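Long-range contact in binary enterotoxin of Clostridium perfringens component a (Clostridium perfringens, PDB 5WTZ), which probably transfers ADP-ribose from NAD+ to actin, as the enzymatic component of a two-part iota-like enterotoxin: residues A354-I359 / L407-K413. Numbering follows the deposited sequence.
Sequences AKRKLI and LGGKTNK. With NAD (nicotinamide-adenine-dinucleotide), chain B.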
ATOM      1  N   ALA A 354       7.435  -1.131  18.627  1.00 19.71           N
ATOM      2  CA  ALA A 354       6.253  -1.998  18.459  1.00 19.06           C
ATOM      3  C   ALA A 354       4.943  -1.281  18.747  1.00 22.36           C
ATOM      4  O   ALA A 354       3.914  -1.633  18.185  1.00 22.78           O
ATOM      5  CB  ALA A 354       6.368  -3.215  19.336  1.00 20.35           C
ATOM      6  N   LYS A 355       4.982  -0.267  19.604  1.00 22.40           N
ATOM      7  CA  LYS A 355       3.755   0.416  19.989  1.00 22.91           C
ATOM      8  C   LYS A 355       3.470   1.706  19.225  1.00 24.22           C
ATOM      9  O   LYS A 355       2.392   2.287  19.397  1.00 22.18           O
ATOM     10  CB  LYS A 355       3.771   0.690  21.492  1.00 27.10           C
ATOM     11  CG  LYS A 355       3.606  -0.591  22.314  1.00 30.34           C
ATOM     12  CD  LYS A 355       3.437  -0.321  23.789  1.00 36.76           C
ATOM     13  CE  LYS A 355       3.232  -1.637  24.546  1.00 42.55           C
ATOM     14  NZ  LYS A 355       2.926  -1.444  25.990  1.00 45.18           N
ATOM     15  N   ARG A 356       4.396   2.150  18.370  1.00 19.54           N
ATOM     16  CA  ARG A 356       4.108   3.301  17.513  1.00 16.39           C
ATOM     17  C   ARG A 356       2.872   3.016  16.636  1.00 19.22           C
ATOM     18  O   ARG A 356       2.767   1.936  16.046  1.00 20.91           O
ATOM     19  CB  ARG A 356       5.312   3.650  16.636  1.00 19.24           C
ATOM     20  CG  ARG A 356       6.538   4.081  17.450  1.00 16.98           C
ATOM     21  CD  ARG A 356       7.597   4.714  16.578  1.00 18.45           C
ATOM     22  NE  ARG A 356       8.725   5.111  17.411  1.00 23.49           N
ATOM     23  CZ  ARG A 356       9.906   5.516  16.951  1.00 24.92           C
ATOM     24  NH1 ARG A 356      10.143   5.565  15.648  1.00 18.19           N
ATOM     25  NH2 ARG A 356      10.860   5.857  17.805  1.00 21.20           N
ATOM     26  N   LYS A 357       1.941   3.972  16.577  1.00 25.85           N
ATOM     27  CA  LYS A 357       0.613   3.763  15.956  1.00 18.41           C
ATOM     28  C   LYS A 357       0.547   4.243  14.515  1.00 24.78           C
ATOM     29  O   LYS A 357      -0.487   4.131  13.844  1.00 21.63           O
ATOM     30  CB  LYS A 357      -0.474   4.484  16.766  1.00 17.97           C
ATOM     31  CG  LYS A 357      -0.516   4.127  18.248  1.00 19.20           C
ATOM     32  CD  LYS A 357      -1.547   4.996  18.976  1.00 20.33           C
ATOM     33  CE  LYS A 357      -1.493   4.816  20.476  1.00 21.64           C
ATOM     34  NZ  LYS A 357      -2.470   5.720  21.129  1.00 31.72           N
ATOM     35  N   LEU A 358       1.648   4.809  14.045  1.00 20.40           N
ATOM     36  CA  LEU A 358       1.659   5.419  12.729  1.00 17.78           C
ATOM     37  C   LEU A 358       2.616   4.651  11.835  1.00 20.80           C
ATOM     38  O   LEU A 358       3.837   4.693  12.021  1.00 19.15           O
ATOM     39  CB  LEU A 358       2.048   6.898  12.838  1.00 17.53           C
ATOM     40  CG  LEU A 358       1.074   7.795  13.622  1.00 17.74           C
ATOM     41  CD1 LEU A 358       1.700   9.146  13.922  1.00 25.01           C
ATOM     42  CD2 LEU A 358      -0.257   7.973  12.881  1.00 22.92           C
ATOM     43  N   ILE A 359       2.057   3.947  10.861  1.00 14.12           N
ATOM     44  CA  ILE A 359       2.842   3.114   9.956  1.00 17.37           C
ATOM     45  C   ILE A 359       2.927   3.725   8.559  1.00 22.65           C
ATOM     46  O   ILE A 359       1.957   3.703   7.785  1.00 18.42           O
ATOM     47  CB  ILE A 359       2.253   1.695   9.851  1.00 15.44           C
ATOM     48  CG1 ILE A 359       2.016   1.116  11.247  1.00 16.73           C
ATOM     49  CG2 ILE A 359       3.157   0.807   9.000  1.00 16.80           C
ATOM     50  CD1 ILE A 359       1.241  -0.210  11.262  1.00 17.36           C
ATOM     51  N   LEU A 407       2.064  -6.845  22.665  1.00 29.31           N
ATOM     52  CA  LEU A 407       3.303  -6.115  22.429  1.00 26.78           C
ATOM     53  C   LEU A 407       3.102  -4.969  21.437  1.00 24.38           C
ATOM     54  O   LEU A 407       3.835  -3.980  21.444  1.00 27.32           O
ATOM     55  CB  LEU A 407       4.391  -7.066  21.932  1.00 28.22           C
ATOM     56  CG  LEU A 407       4.896  -8.106  22.932  1.00 32.07           C
ATOM     57  CD1 LEU A 407       5.939  -8.992  22.278  1.00 33.99           C
ATOM     58  CD2 LEU A 407       5.476  -7.426  24.156  1.00 33.34           C
ATOM     59  N   GLY A 408       2.090  -5.097  20.586  1.00 26.95           N
ATOM     60  CA  GLY A 408       1.790  -4.080  19.592  1.00 23.26           C
ATOM     61  C   GLY A 408       1.016  -2.918  20.182  1.00 26.73           C
ATOM     62  O   GLY A 408       0.918  -1.858  19.571  1.00 24.76           O
ATOM     63  N   GLY A 409       0.452  -3.123  21.368  1.00 27.77           N
ATOM     64  CA  GLY A 409      -0.209  -2.048  22.092  1.00 33.69           C
ATOM     65  C   GLY A 409      -1.727  -2.083  22.172  1.00 31.10           C
ATOM     66  O   GLY A 409      -2.331  -1.140  22.691  1.00 31.48           O
ATOM     67  N   LYS A 410      -2.341  -3.152  21.662  1.00 26.57           N
ATOM     68  CA  LYS A 410      -3.804  -3.318  21.711  1.00 32.28           C
ATOM     69  C   LYS A 410      -4.511  -2.034  21.306  1.00 32.62           C
ATOM     70  O   LYS A 410      -5.320  -1.490  22.070  1.00 31.47           O
ATOM     71  CB  LYS A 410      -4.266  -3.741  23.109  1.00 34.45           C
ATOM     72  CG  LYS A 410      -3.800  -5.114  23.544  1.00 33.45           C
ATOM     73  CD  LYS A 410      -4.063  -5.325  25.028  1.00 39.14           C
ATOM     74  CE  LYS A 410      -3.488  -6.642  25.518  1.00 53.03           C
ATOM     75  NZ  LYS A 410      -4.210  -7.817  24.958  1.00 58.40           N
ATOM     76  N   THR A 411      -4.177  -1.539  20.120  1.00 27.86           N
ATOM     77  CA  THR A 411      -4.703  -0.263  19.650  1.00 27.47           C
ATOM     78  C   THR A 411      -4.956  -0.235  18.148  1.00 24.44           C
ATOM     79  O   THR A 411      -4.314  -0.949  17.367  1.00 24.75           O
ATOM     80  CB  THR A 411      -3.730   0.892  19.991  1.00 28.98           C
ATOM     81  OG1 THR A 411      -4.274   2.138  19.545  1.00 33.42           O
ATOM     82  CG2 THR A 411      -2.446   0.686  19.279  1.00 17.97           C
ATOM     83  N   ASN A 412      -5.892   0.613  17.738  1.00 25.34           N
ATOM     84  CA  ASN A 412      -5.958   1.000  16.344  1.00 27.42           C
ATOM     85  C   ASN A 412      -4.675   1.704  15.913  1.00 27.32           C
ATOM     86  O   ASN A 412      -4.128   2.549  16.633  1.00 24.86           O
ATOM     87  CB  ASN A 412      -7.153   1.907  16.080  1.00 28.99           C
ATOM     88  CG  ASN A 412      -8.443   1.145  16.005  1.00 38.66           C
ATOM     89  OD1 ASN A 412      -8.475   0.010  15.532  1.00 39.45           O
ATOM     90  ND2 ASN A 412      -9.525   1.762  16.460  1.00 49.38           N
ATOM     91  N   LYS A 413      -4.203   1.345  14.728  1.00 22.80           N
ATOM     92  CA  LYS A 413      -3.042   1.975  14.129  1.00 19.80           C
ATOM     93  C   LYS A 413      -3.401   2.518  12.750  1.00 24.42           C
ATOM     94  O   LYS A 413      -4.399   2.087  12.151  1.00 25.26           O
ATOM     95  CB  LYS A 413      -1.885   0.979  14.057  1.00 17.66           C
ATOM     96  CG  LYS A 413      -1.445   0.489  15.447  1.00 18.14           C
ATOM     97  CD  LYS A 413      -0.211  -0.401  15.369  1.00 20.74           C
ATOM     98  CE  LYS A 413       0.459  -0.522  16.738  1.00 22.02           C
ATOM     99  NZ  LYS A 413       1.542  -1.581  16.755  1.00 19.89           N
TER
HETATM  100  PA  NAD B 501      14.349   8.978  14.317  1.00 19.16           P
HETATM  101  O1A NAD B 501      15.548   9.862  14.565  1.00 18.97           O
HETATM  102  O2A NAD B 501      13.679   8.973  12.976  1.00 18.76           O
HETATM  103  O5B NAD B 501      13.200   9.298  15.402  1.00 18.14           O
HETATM  104  C5B NAD B 501      13.479   9.614  16.770  1.00 20.95           C
HETATM  105  C4B NAD B 501      12.341  10.442  17.334  1.00 17.88           C
HETATM  106  O4B NAD B 501      12.291  11.676  16.606  1.00 21.45           O
HETATM  107  C3B NAD B 501      10.991   9.752  17.165  1.00 21.90           C
HETATM  108  O3B NAD B 501      10.189  10.029  18.325  1.00 22.57           O
HETATM  109  C2B NAD B 501      10.407  10.428  15.932  1.00 15.18           C
HETATM  110  O2B NAD B 501       8.976  10.457  15.943  1.00 18.54           O
HETATM  111  C1B NAD B 501      11.011  11.826  15.983  1.00 18.54           C
HETATM  112  N9A NAD B 501      11.182  12.334  14.606  1.00 19.65           N
HETATM  113  C8A NAD B 501      11.888  11.759  13.615  1.00 15.96           C
HETATM  114  N7A NAD B 501      11.808  12.504  12.477  1.00 17.47           N
HETATM  115  C5A NAD B 501      11.022  13.552  12.748  1.00 16.53           C
HETATM  116  C6A NAD B 501      10.519  14.725  12.004  1.00 22.03           C
HETATM  117  N6A NAD B 501      10.854  14.906  10.707  1.00 18.37           N
HETATM  118  N1A NAD B 501       9.701  15.588  12.656  1.00 21.59           N
HETATM  119  C2A NAD B 501       9.370  15.416  13.947  1.00 21.49           C
HETATM  120  N3A NAD B 501       9.805  14.378  14.688  1.00 21.48           N
HETATM  121  C4A NAD B 501      10.606  13.433  14.142  1.00 19.40           C
HETATM  122  O3  NAD B 501      14.818   7.480  14.648  1.00 14.62           O
HETATM  123  PN  NAD B 501      13.925   6.167  14.903  1.00 19.54           P
HETATM  124  O1N NAD B 501      13.216   5.828  13.609  1.00 19.82           O
HETATM  125  O2N NAD B 501      13.157   6.357  16.190  1.00 23.28           O
HETATM  126  O5D NAD B 501      15.109   5.116  15.185  1.00 23.26           O
HETATM  127  C5D NAD B 501      16.181   4.924  14.263  1.00 20.76           C
HETATM  128  C4D NAD B 501      16.914   3.643  14.619  1.00 18.89           C
HETATM  129  O4D NAD B 501      16.117   2.520  14.237  1.00 16.47           O
HETATM  130  C3D NAD B 501      18.185   3.523  13.803  1.00 22.65           C
HETATM  131  O3D NAD B 501      19.073   2.639  14.510  1.00 21.40           O
HETATM  132  C2D NAD B 501      17.714   2.860  12.527  1.00 17.38           C
HETATM  133  O2D NAD B 501      18.763   2.114  11.900  1.00 18.19           O
HETATM  134  C1D NAD B 501      16.553   1.979  12.995  1.00 17.97           C
HETATM  135  N1N NAD B 501      15.414   1.942  12.055  1.00 21.27           N
HETATM  136  C2N NAD B 501      14.204   2.417  12.412  1.00 20.74           C
HETATM  137  C3N NAD B 501      13.132   2.375  11.513  1.00 18.30           C
HETATM  138  C7N NAD B 501      11.768   2.889  11.883  1.00 16.65           C
HETATM  139  O7N NAD B 501      11.611   3.771  12.736  1.00 20.03           O
HETATM  140  N7N NAD B 501      10.748   2.315  11.265  1.00 15.46           N
HETATM  141  C4N NAD B 501      13.292   1.827  10.245  1.00 16.78           C
HETATM  142  C5N NAD B 501      14.547   1.348   9.902  1.00 25.33           C
HETATM  143  C6N NAD B 501      15.588   1.420  10.831  1.00 25.23           C
HETATM  144  O   HOH W   1      -5.108   4.685  20.332  1.00 48.78           O
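At the start of two neighbouring parallel strands, 358-364 and 411-420, in the mixed sheet of the NAD-binding ADP-ribosyltransferase domain, K413 reaches back along the segment 354-359 and ties the two lead-in loops together. Its chain runs extended beyond CG, passing K357 and R356, with CE 3.4 Å from R356 O. NZ then donates to A354 O at 2.8 Å, nearly in line with that carbonyl (C=O...N angle 162°). The same ammonium donates to G408 O at 2.9 Å, in the carbonyl plane and on a lone pair. A354 O and G408 O, two acceptors only 3.3 Å apart, are thus bridged by one cation, whose charge probably eases their mutual repulsion; D403 adds a salt bridge to NZ and N349 a second donor to A354 O. Alongside, the chain of K355 runs past the G408-G409 backbone, its CG 3.5 Å from L407 O, while A354 CB meets the same oxygen.

K357 is joined to L414 by a backbone hydrogen bond, and I359 to both L414 and I416, the staggered pattern of parallel strands. R356, the residue before K357, points away from the 407-413 segment, and its side chain reaches the NAD pocket. With CG beside the backbone N (chi1 -63°) and the chain straight out to NE, its guanidinium meets the pyrophosphate: NH2 and NH1 both donate to NAD O2N, NH2 at 2.9 Å and NH1 in a longer bond bent to 138°; the phosphorus PN lies at its edge, in plane, and R300 O also accepts from NH1.

K357 crosses T411 at about a right angle, its CG 4.1 Å from T411 CG2. A water bridges K357 NZ and T411 OG1, accepting from the lysine and donating to the hydroxyl, whose own proton goes to N412 O; Y315 supplies K357 with a carbonyl acceptor and a cation-pi ring.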